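Local coordinates for protein aldehyde dehydrogenase 12 (Zea mays, PDB 6D97) that catalyses the NAD-dependent oxidation of L-glutamate gamma-semialdehyde to glutamate, the last step of proline catabolism in plants, at residues A[299-304]-A[333-338]; A[307-312]-A[341-346]; A[410-415]-A[438-443]. One frame throughout, in Å; residues are numbered along the deposited sequence.

Overall arrangement
Interactions 1 and 3 are two parallel strand pairings in one mixed sheet, with centres about 10 Å apart. Strands 331-337 and 437-443 adjoin in it, and a probable hydrogen bond from Met336 N to Thr441 O (2.7 Å) joins the two pairings. Tyr443 OH, probably bonded to Leu302 O at 2.6 Å, crosses from interaction 3 to interaction 1. Interaction 2, centred about 11 Å from interaction 1, brings together the starts of two helices packed on this sheet, where Leu302 CD1 meets Leu345 CD2 at 3.6 Å. All three contacts lie away from the NAD pocket, most of whose residues belong to the region of a separate five-stranded parallel sheet.

Interaction 1. Residues A[299-304]-A[333-338]; sequences WKILGP and VLFMHK
Lys300 O is gripped twice from the adjoining strand: Phe335 N donates to it across 2.8 Å, nearly in line with the carbonyl bond, and Leu334 CA adds a weak C-H contact at 3.5 Å. Lys300 also gives its own N-H to Val333 O, and one step further Leu302 N reaches Phe335 O at 2.9 Å in an almost straight bond of 179°. Trp299 and Ile301 turn their backbone groups the other way, to Ala465 and Val467 of strand 463-467, so strand 298-302 is bonded on both edges.

On one face Trp299, Ile301, Val333 and Phe335 come together, and helix 448-457 packs on Trp299, Ile301 and Phe335, bulky apolar residues suited to that cover. Trp299 CB lies in the plane of the Phe335 ring at its edge, 3.6 Å from CE2, and touches Val333 CG1 at 3.5 Å. The indole itself leads away from Val333, because CG stands between the backbone N and the carbonyl carbon (chi1 46°). Ile301 CG1 slants against Phe335 CD2.

On the other face the methylenes of Lys300 run alongside Leu334, with CD 3.6 Å from Leu334 CD1. A lysine suits this place because its greasy stem packs like an aliphatic side chain while NZ reaches a salt bridge with Asp319 and a hydrogen bond with Gln331. Leu302 and Met336 lie side by side, Leu302 CD1 being 3.9 Å from Met336 CG. Where the strands end, Pro304 CB sits over the His337 ring, 3.8 Å from its centroid, in a CH-pi contact; His337 ND1 is bonded to the backbone N of Asn339. Two parallel strands with helix 309-321 between them in sequence make this the strand pair of a beta-alpha-beta unit.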
loop_
_atom_site.group_PDB
_atom_site.type_symbol
_atom_site.label_atom_id
_atom_site.label_comp_id
_atom_site.label_asym_id
_atom_site.label_seq_id
_atom_site.Cartn_x
_atom_site.Cartn_y
_atom_site.Cartn_z
ATOM N N TRP A 299 -1.862 -1.546 -31.459
ATOM C CA TRP A 299 -0.878 -0.954 -32.341
ATOM C C TRP A 299 0.525 -1.212 -31.815
ATOM O O TRP A 299 0.737 -1.394 -30.612
ATOM C CB TRP A 299 -1.099 0.569 -32.516
ATOM C CG TRP A 299 -1.349 1.345 -31.251
ATOM C CD1 TRP A 299 -2.563 1.719 -30.742
ATOM C CD2 TRP A 299 -0.363 1.866 -30.355
ATOM N NE1 TRP A 299 -2.387 2.428 -29.577
ATOM C CE2 TRP A 299 -1.047 2.531 -29.317
ATOM C CE3 TRP A 299 1.035 1.826 -30.326
ATOM C CZ2 TRP A 299 -0.381 3.151 -28.263
ATOM C CZ3 TRP A 299 1.693 2.436 -29.280
ATOM C CH2 TRP A 299 0.986 3.090 -28.261
ATOM N N LYS A 300 1.480 -1.240 -32.742
ATOM C CA LYS A 300 2.901 -1.244 -32.433
ATOM C C LYS A 300 3.536 -0.086 -33.178
ATOM O O LYS A 300 3.345 0.056 -34.392
ATOM C CB LYS A 300 3.568 -2.562 -32.826
ATOM C CG LYS A 300 5.072 -2.565 -32.628
ATOM C CD LYS A 300 5.660 -3.932 -32.927
ATOM C CE LYS A 300 5.385 -4.913 -31.796
ATOM N NZ LYS A 300 5.533 -6.330 -32.234
ATOM N N ILE A 301 4.250 0.758 -32.443
ATOM C CA ILE A 301 5.004 1.865 -33.009
ATOM C C ILE A 301 6.478 1.504 -32.943
ATOM O O ILE A 301 6.984 1.124 -31.879
ATOM C CB ILE A 301 4.731 3.181 -32.260
ATOM C CG1 ILE A 301 3.265 3.599 -32.387
ATOM C CG2 ILE A 301 5.633 4.276 -32.784
ATOM C CD1 ILE A 301 2.912 4.788 -31.511
ATOM N N LEU A 302 7.162 1.605 -34.077
ATOM C CA LEU A 302 8.610 1.470 -34.118
ATOM C C LEU A 302 9.233 2.857 -34.031
ATOM O O LEU A 302 8.881 3.752 -34.809
ATOM C CB LEU A 302 9.065 0.769 -35.399
ATOM C CG LEU A 302 8.462 -0.582 -35.792
ATOM C CD1 LEU A 302 9.133 -1.087 -37.062
ATOM C CD2 LEU A 302 8.589 -1.608 -34.679
ATOM N N GLY A 303 10.146 3.034 -33.083
ATOM C CA GLY A 303 10.829 4.293 -32.928
ATOM C C GLY A 303 11.908 4.487 -33.968
ATOM O O GLY A 303 12.120 3.662 -34.866
ATOM N N PRO A 304 12.621 5.611 -33.854
ATOM C CA PRO A 304 13.656 5.923 -34.850
ATOM C C PRO A 304 14.932 5.111 -34.704
ATOM O O PRO A 304 15.687 5.005 -35.678
ATOM C CB PRO A 304 13.927 7.413 -34.611
ATOM C CG PRO A 304 13.638 7.601 -33.161
ATOM C CD PRO A 304 12.510 6.655 -32.821
ATOM N N VAL A 333 -2.023 -3.300 -36.200
ATOM C CA VAL A 333 -1.446 -2.258 -37.038
ATOM C C VAL A 333 -0.011 -2.016 -36.588
ATOM O O VAL A 333 0.312 -2.127 -35.401
ATOM C CB VAL A 333 -2.290 -0.964 -37.001
ATOM C CG1 VAL A 333 -2.360 -0.415 -35.600
ATOM C CG2 VAL A 333 -1.729 0.077 -37.969
ATOM N N LEU A 334 0.852 -1.700 -37.554
ATOM C CA LEU A 334 2.267 -1.451 -37.314
ATOM C C LEU A 334 2.631 -0.100 -37.912
ATOM O O LEU A 334 2.559 0.076 -39.133
ATOM C CB LEU A 334 3.128 -2.566 -37.923
ATOM C CG LEU A 334 4.644 -2.521 -37.719
ATOM C CD1 LEU A 334 4.976 -2.673 -36.249
ATOM C CD2 LEU A 334 5.330 -3.610 -38.524
ATOM N N PHE A 335 3.005 0.854 -37.058
ATOM C CA PHE A 335 3.496 2.164 -37.488
ATOM C C PHE A 335 5.018 2.083 -37.573
ATOM O O PHE A 335 5.709 2.124 -36.552
ATOM C CB PHE A 335 3.061 3.267 -36.525
ATOM C CG PHE A 335 1.569 3.406 -36.377
ATOM C CD1 PHE A 335 0.844 4.223 -37.230
ATOM C CD2 PHE A 335 0.895 2.742 -35.363
ATOM C CE1 PHE A 335 -0.527 4.360 -37.089
ATOM C CE2 PHE A 335 -0.473 2.877 -35.214
ATOM C CZ PHE A 335 -1.186 3.687 -36.078
ATOM N N MET A 336 5.544 1.980 -38.793
ATOM C CA MET A 336 6.982 1.854 -39.014
ATOM C C MET A 336 7.610 3.231 -39.201
ATOM O O MET A 336 7.251 3.961 -40.131
ATOM C CB MET A 336 7.275 0.992 -40.242
ATOM C CG MET A 336 6.888 -0.469 -40.135
ATOM S SD MET A 336 7.406 -1.334 -41.626
ATOM C CE MET A 336 9.129 -0.842 -41.677
ATOM N N HIS A 337 8.560 3.580 -38.333
ATOM C CA HIS A 337 9.371 4.764 -38.578
ATOM C C HIS A 337 10.182 4.568 -39.853
ATOM O O HIS A 337 10.659 3.466 -40.139
ATOM C CB HIS A 337 10.303 5.042 -37.396
ATOM C CG HIS A 337 10.932 6.403 -37.429
ATOM N ND1 HIS A 337 11.868 6.771 -38.372
ATOM C CD2 HIS A 337 10.757 7.485 -36.634
ATOM C CE1 HIS A 337 12.241 8.020 -38.158
ATOM N NE2 HIS A 337 11.581 8.477 -37.109
ATOM N N LYS A 338 10.335 5.648 -40.625
ATOM C CA LYS A 338 10.982 5.553 -41.933
ATOM C C LYS A 338 12.374 4.939 -41.842
ATOM O O LYS A 338 12.825 4.282 -42.787
ATOM C CB LYS A 338 11.053 6.939 -42.577
ATOM C CG LYS A 338 11.355 6.931 -44.067
ATOM C CD LYS A 338 11.374 8.347 -44.630
ATOM C CE LYS A 338 11.641 8.349 -46.128
ATOM N NZ LYS A 338 12.963 7.752 -46.468
#

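Interaction 2. Residues A[307-312]-A[341-346]; sequences QEVDYV and SSSGLL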
loop_
_atom_site.group_PDB
_atom_site.type_symbol
_atom_site.label_atom_id
_atom_site.label_comp_id
_atom_site.label_asym_id
_atom_site.label_seq_id
_atom_site.Cartn_x
_atom_site.Cartn_y
_atom_site.Cartn_z
ATOM N N GLN A 307 17.460 -1.232 -34.406
ATOM C CA GLN A 307 18.379 -2.204 -33.824
ATOM C C GLN A 307 17.622 -3.499 -33.564
ATOM O O GLN A 307 16.387 -3.522 -33.543
ATOM C CB GLN A 307 19.004 -1.689 -32.524
ATOM C CG GLN A 307 17.997 -1.424 -31.426
ATOM C CD GLN A 307 18.598 -0.682 -30.254
ATOM O OE1 GLN A 307 18.453 0.535 -30.140
ATOM N NE2 GLN A 307 19.274 -1.409 -29.372
ATOM N N GLU A 308 18.388 -4.572 -33.345
ATOM C CA GLU A 308 17.855 -5.909 -33.070
ATOM C C GLU A 308 16.756 -6.276 -34.064
ATOM O O GLU A 308 15.671 -6.725 -33.692
ATOM C CB GLU A 308 17.344 -6.018 -31.631
ATOM C CG GLU A 308 18.357 -5.632 -30.565
ATOM C CD GLU A 308 19.487 -6.640 -30.434
ATOM O OE1 GLU A 308 20.459 -6.343 -29.708
ATOM O OE2 GLU A 308 19.406 -7.726 -31.050
ATOM N N VAL A 309 17.050 -6.069 -35.351
ATOM C CA VAL A 309 16.035 -6.224 -36.391
ATOM C C VAL A 309 15.466 -7.638 -36.390
ATOM O O VAL A 309 14.256 -7.836 -36.550
ATOM C CB VAL A 309 16.619 -5.852 -37.765
ATOM C CG1 VAL A 309 15.553 -5.976 -38.842
ATOM C CG2 VAL A 309 17.202 -4.446 -37.735
ATOM N N ASP A 310 16.328 -8.643 -36.213
ATOM C CA ASP A 310 15.856 -10.024 -36.169
ATOM C C ASP A 310 14.894 -10.240 -35.009
ATOM O O ASP A 310 13.812 -10.814 -35.183
ATOM C CB ASP A 310 17.044 -10.979 -36.064
ATOM C CG ASP A 310 17.844 -11.059 -37.345
ATOM O OD1 ASP A 310 17.238 -11.255 -38.418
ATOM O OD2 ASP A 310 19.082 -10.923 -37.280
ATOM N N TYR A 311 15.271 -9.779 -33.812
ATOM C CA TYR A 311 14.405 -9.949 -32.651
ATOM C C TYR A 311 13.075 -9.234 -32.842
ATOM O O TYR A 311 12.014 -9.787 -32.530
ATOM C CB TYR A 311 15.101 -9.441 -31.387
ATOM C CG TYR A 311 14.356 -9.791 -30.114
ATOM C CD1 TYR A 311 13.299 -9.007 -29.663
ATOM C CD2 TYR A 311 14.706 -10.910 -29.369
ATOM C CE1 TYR A 311 12.614 -9.330 -28.505
ATOM C CE2 TYR A 311 14.028 -11.238 -28.210
ATOM C CZ TYR A 311 12.984 -10.447 -27.784
ATOM O OH TYR A 311 12.307 -10.772 -26.631
ATOM N N VAL A 312 13.115 -7.995 -33.341
ATOM C CA VAL A 312 11.890 -7.224 -33.539
ATOM C C VAL A 312 10.991 -7.902 -34.565
ATOM O O VAL A 312 9.764 -7.941 -34.407
ATOM C CB VAL A 312 12.230 -5.778 -33.947
ATOM C CG1 VAL A 312 10.967 -5.013 -34.313
ATOM C CG2 VAL A 312 12.973 -5.080 -32.820
ATOM N N SER A 341 12.611 1.286 -42.786
ATOM C CA SER A 341 12.239 0.816 -44.118
ATOM C C SER A 341 13.393 0.109 -44.817
ATOM O O SER A 341 13.162 -0.769 -45.655
ATOM C CB SER A 341 11.743 1.982 -44.973
ATOM O OG SER A 341 12.760 2.948 -45.162
ATOM N N SER A 342 14.631 0.475 -44.495
ATOM C CA SER A 342 15.809 -0.126 -45.103
ATOM C C SER A 342 16.445 -1.191 -44.219
ATOM O O SER A 342 17.531 -1.685 -44.540
ATOM C CB SER A 342 16.831 0.961 -45.433
ATOM O OG SER A 342 17.125 1.741 -44.288
ATOM N N SER A 343 15.787 -1.561 -43.121
ATOM C CA SER A 343 16.372 -2.471 -42.146
ATOM C C SER A 343 16.287 -3.933 -42.564
ATOM O O SER A 343 17.004 -4.764 -41.998
ATOM C CB SER A 343 15.679 -2.293 -40.793
ATOM O OG SER A 343 14.304 -2.630 -40.875
ATOM N N GLY A 344 15.441 -4.263 -43.536
ATOM C CA GLY A 344 15.122 -5.643 -43.827
ATOM C C GLY A 344 14.034 -6.233 -42.957
ATOM O O GLY A 344 13.799 -7.446 -43.024
ATOM N N LEU A 345 13.364 -5.412 -42.144
ATOM C CA LEU A 345 12.356 -5.919 -41.217
ATOM C C LEU A 345 11.187 -6.557 -41.958
ATOM O O LEU A 345 10.801 -7.694 -41.667
ATOM C CB LEU A 345 11.855 -4.788 -40.319
ATOM C CG LEU A 345 10.625 -5.159 -39.491
ATOM C CD1 LEU A 345 11.037 -5.933 -38.253
ATOM C CD2 LEU A 345 9.820 -3.930 -39.129
ATOM N N LEU A 346 10.597 -5.826 -42.910
ATOM C CA LEU A 346 9.444 -6.346 -43.639
ATOM C C LEU A 346 9.794 -7.622 -44.391
ATOM O O LEU A 346 8.979 -8.548 -44.476
ATOM C CB LEU A 346 8.906 -5.287 -44.604
ATOM C CG LEU A 346 8.045 -4.172 -44.008
ATOM C CD1 LEU A 346 7.628 -3.183 -45.090
ATOM C CD2 LEU A 346 6.825 -4.763 -43.308
#
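Val309 fits its two methyl groups against the turn Ser343-Gly344-Leu345, so that the first turn of helix 309-321 packs on the start of helix 345-354. The second helix opens with an ST turn at Ser343, and the first belongs to the beta-alpha-beta unit formed with strands 298-302 and 331-337. Val309 CG1, anti to the backbone N (chi1 -178°), points into the turn and lies 3.7 Å from Ser343 O and 4.0 Å from Leu345 CA. The other methyl, Val309 CG2, rests on Ser343 CB at 4.0 Å. One helical turn later Val312 CG1 meets Leu345 CD1, also at 4.0 Å, the two side chains crossing at about a right angle. No hydrogen bond joins the two segments; compact valines suit a seam where the backbones come this close, and leucine is long enough to bridge to the second valine.

Backbone geometry sets these side chains in place. Val312 N bonds to Glu308 O at 2.9 Å, closing the first turn of its helix, with Glu308 at the N-cap position. Gly344 holds the N-cap position of the other helix with a positive phi of 84°, where a CB would press on the carbonyl oxygen of Ser343; glycine is therefore the natural residue.

Further out, Trp340 packs on both valines, and Asp310 OD1 ties the helices again through a salt bridge to Lys348. On the far side of the first helix Tyr311 meets Trp541 of a second subunit, placing this helix start at a subunit interface. Ser343 OG works both ways: it is bonded to Trp340 O, and it accepts from Leu345 N at 3.2 Å with an N-H...O angle of 143°.

Interaction 3. Residues A[410-415]-A[438-443]; sequences PTAVFV and QVVTEY
Phe414 swings its ring across to strand 437-443, and the atoms along its near side, from CB to CE1, meet mainly backbone. Phe414 CB and CG pass Val440 O, each at 3.8 Å. CG is anti to the backbone N (chi1 176°), which carries the ring toward Thr441 and Glu442 of the partner strand. Phe414 CD1 comes to 3.3 Å from Val440 O. Phe414 CE1 ends 3.7 Å from Thr441 CA and 4.2 Å from Glu442 CB. A large hydrocarbon ring suits this spot, since it lies obliquely against the backbone from Val440 to Glu442 and asks for no polar partner. With an alanine here, the backbone of Thr441 and Glu442 would probably lose that cover and a gap would open beside Leu390.

Beside the ring the ladder continues: Val415 N bonds to Val440 O at 2.9 Å, then Thr441 OG1 donates to Val415 O at 2.6 Å in the carbonyl plane. That hydroxyl thus prolongs the pairing as the strands diverge, and threonine suits it by offering a donor on a beta-branched residue. On the side where Val413 and Val439 project, Val415 CG2 touches Val439 CG1 at 3.9 Å.

The parallel pair, its axes 34° apart, lies between strand 388-391, which runs antiparallel beside 411-414 and touches Phe414, and strand 331-337, which flanks 437-443; helix 417-420 packs on Val415 and Thr441.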
loop_
_atom_site.group_PDB
_atom_site.type_symbol
_atom_site.label_atom_id
_atom_site.label_comp_id
_atom_site.label_asym_id
_atom_site.label_seq_id
_atom_site.Cartn_x
_atom_site.Cartn_y
_atom_site.Cartn_z
ATOM N N PRO A 410 -1.131 -15.845 -43.389
ATOM C CA PRO A 410 -0.859 -14.594 -42.665
ATOM C C PRO A 410 -0.752 -13.430 -43.634
ATOM O O PRO A 410 0.007 -13.475 -44.604
ATOM C CB PRO A 410 0.475 -14.870 -41.962
ATOM C CG PRO A 410 0.539 -16.348 -41.850
ATOM C CD PRO A 410 -0.140 -16.887 -43.079
ATOM N N THR A 411 -1.527 -12.385 -43.367
ATOM C CA THR A 411 -1.688 -11.280 -44.296
ATOM C C THR A 411 -1.309 -9.959 -43.641
ATOM O O THR A 411 -1.688 -9.684 -42.497
ATOM C CB THR A 411 -3.125 -11.209 -44.814
ATOM O OG1 THR A 411 -3.452 -12.434 -45.482
ATOM C CG2 THR A 411 -3.290 -10.039 -45.779
ATOM N N ALA A 412 -0.559 -9.147 -44.383
ATOM C CA ALA A 412 -0.232 -7.782 -43.998
ATOM C C ALA A 412 -0.448 -6.879 -45.201
ATOM O O ALA A 412 0.031 -7.179 -46.299
ATOM C CB ALA A 412 1.212 -7.669 -43.505
ATOM N N VAL A 413 -1.162 -5.777 -44.996
ATOM C CA VAL A 413 -1.482 -4.833 -46.061
ATOM C C VAL A 413 -0.904 -3.480 -45.686
ATOM O O VAL A 413 -1.188 -2.955 -44.603
ATOM C CB VAL A 413 -2.996 -4.730 -46.300
ATOM C CG1 VAL A 413 -3.289 -3.638 -47.314
ATOM C CG2 VAL A 413 -3.553 -6.065 -46.770
ATOM N N PHE A 414 -0.093 -2.916 -46.573
ATOM C CA PHE A 414 0.397 -1.563 -46.373
ATOM C C PHE A 414 -0.669 -0.555 -46.780
ATOM O O PHE A 414 -1.320 -0.706 -47.817
ATOM C CB PHE A 414 1.673 -1.325 -47.179
ATOM C CG PHE A 414 2.189 0.088 -47.102
ATOM C CD1 PHE A 414 2.927 0.511 -46.005
ATOM C CD2 PHE A 414 1.946 0.988 -48.128
ATOM C CE1 PHE A 414 3.408 1.805 -45.928
ATOM C CE2 PHE A 414 2.423 2.284 -48.058
ATOM C CZ PHE A 414 3.154 2.693 -46.956
ATOM N N VAL A 415 -0.855 0.465 -45.948
ATOM C CA VAL A 415 -1.704 1.606 -46.282
ATOM C C VAL A 415 -0.943 2.872 -45.903
ATOM O O VAL A 415 -0.499 2.998 -44.753
ATOM C CB VAL A 415 -3.065 1.537 -45.570
ATOM C CG1 VAL A 415 -3.929 2.715 -45.983
ATOM C CG2 VAL A 415 -3.774 0.220 -45.872
ATOM N N GLN A 438 -2.967 -7.902 -40.489
ATOM C CA GLN A 438 -2.523 -6.651 -39.903
ATOM C C GLN A 438 -2.352 -5.610 -41.002
ATOM O O GLN A 438 -2.153 -5.938 -42.176
ATOM C CB GLN A 438 -1.189 -6.808 -39.150
ATOM C CG GLN A 438 -0.047 -7.332 -40.005
ATOM C CD GLN A 438 1.278 -7.255 -39.292
ATOM O OE1 GLN A 438 1.546 -6.315 -38.549
ATOM N NE2 GLN A 438 2.128 -8.219 -39.542
ATOM N N VAL A 439 -2.396 -4.343 -40.601
ATOM C CA VAL A 439 -2.088 -3.222 -41.478
ATOM C C VAL A 439 -0.714 -2.686 -41.092
ATOM O O VAL A 439 -0.396 -2.554 -39.903
ATOM C CB VAL A 439 -3.163 -2.124 -41.400
ATOM C CG1 VAL A 439 -2.788 -0.920 -42.255
ATOM C CG2 VAL A 439 -4.516 -2.690 -41.820
ATOM N N VAL A 440 0.113 -2.405 -42.094
ATOM C CA VAL A 440 1.423 -1.800 -41.896
ATOM C C VAL A 440 1.403 -0.420 -42.545
ATOM O O VAL A 440 0.807 -0.224 -43.616
ATOM C CB VAL A 440 2.547 -2.669 -42.486
ATOM C CG1 VAL A 440 3.889 -1.990 -42.356
ATOM C CG2 VAL A 440 2.562 -4.028 -41.806
ATOM N N THR A 441 2.031 0.549 -41.882
ATOM C CA THR A 441 2.170 1.885 -42.434
ATOM C C THR A 441 3.520 2.455 -42.020
ATOM O O THR A 441 4.252 1.882 -41.203
ATOM C CB THR A 441 1.032 2.803 -41.976
ATOM O OG1 THR A 441 0.983 3.948 -42.835
ATOM C CG2 THR A 441 1.235 3.258 -40.546
ATOM N N GLU A 442 3.855 3.592 -42.618
ATOM C CA GLU A 442 5.142 4.238 -42.410
ATOM C C GLU A 442 4.935 5.693 -42.024
ATOM O O GLU A 442 4.036 6.363 -42.542
ATOM C CB GLU A 442 6.018 4.149 -43.665
ATOM C CG GLU A 442 7.416 4.704 -43.467
ATOM C CD GLU A 442 8.160 4.895 -44.772
ATOM O OE1 GLU A 442 8.848 3.950 -45.210
ATOM O OE2 GLU A 442 8.048 5.992 -45.363
ATOM N N TYR A 443 5.770 6.174 -41.106
ATOM C CA TYR A 443 5.790 7.577 -40.724
ATOM C C TYR A 443 7.226 8.076 -40.695
ATOM O O TYR A 443 8.141 7.344 -40.303
ATOM C CB TYR A 443 5.111 7.809 -39.360
ATOM C CG TYR A 443 5.889 7.359 -38.137
ATOM C CD1 TYR A 443 5.806 6.048 -37.677
ATOM C CD2 TYR A 443 6.670 8.263 -37.416
ATOM C CE1 TYR A 443 6.499 5.640 -36.550
ATOM C CE2 TYR A 443 7.366 7.864 -36.292
ATOM C CZ TYR A 443 7.277 6.553 -35.864
ATOM O OH TYR A 443 7.969 6.153 -34.748
#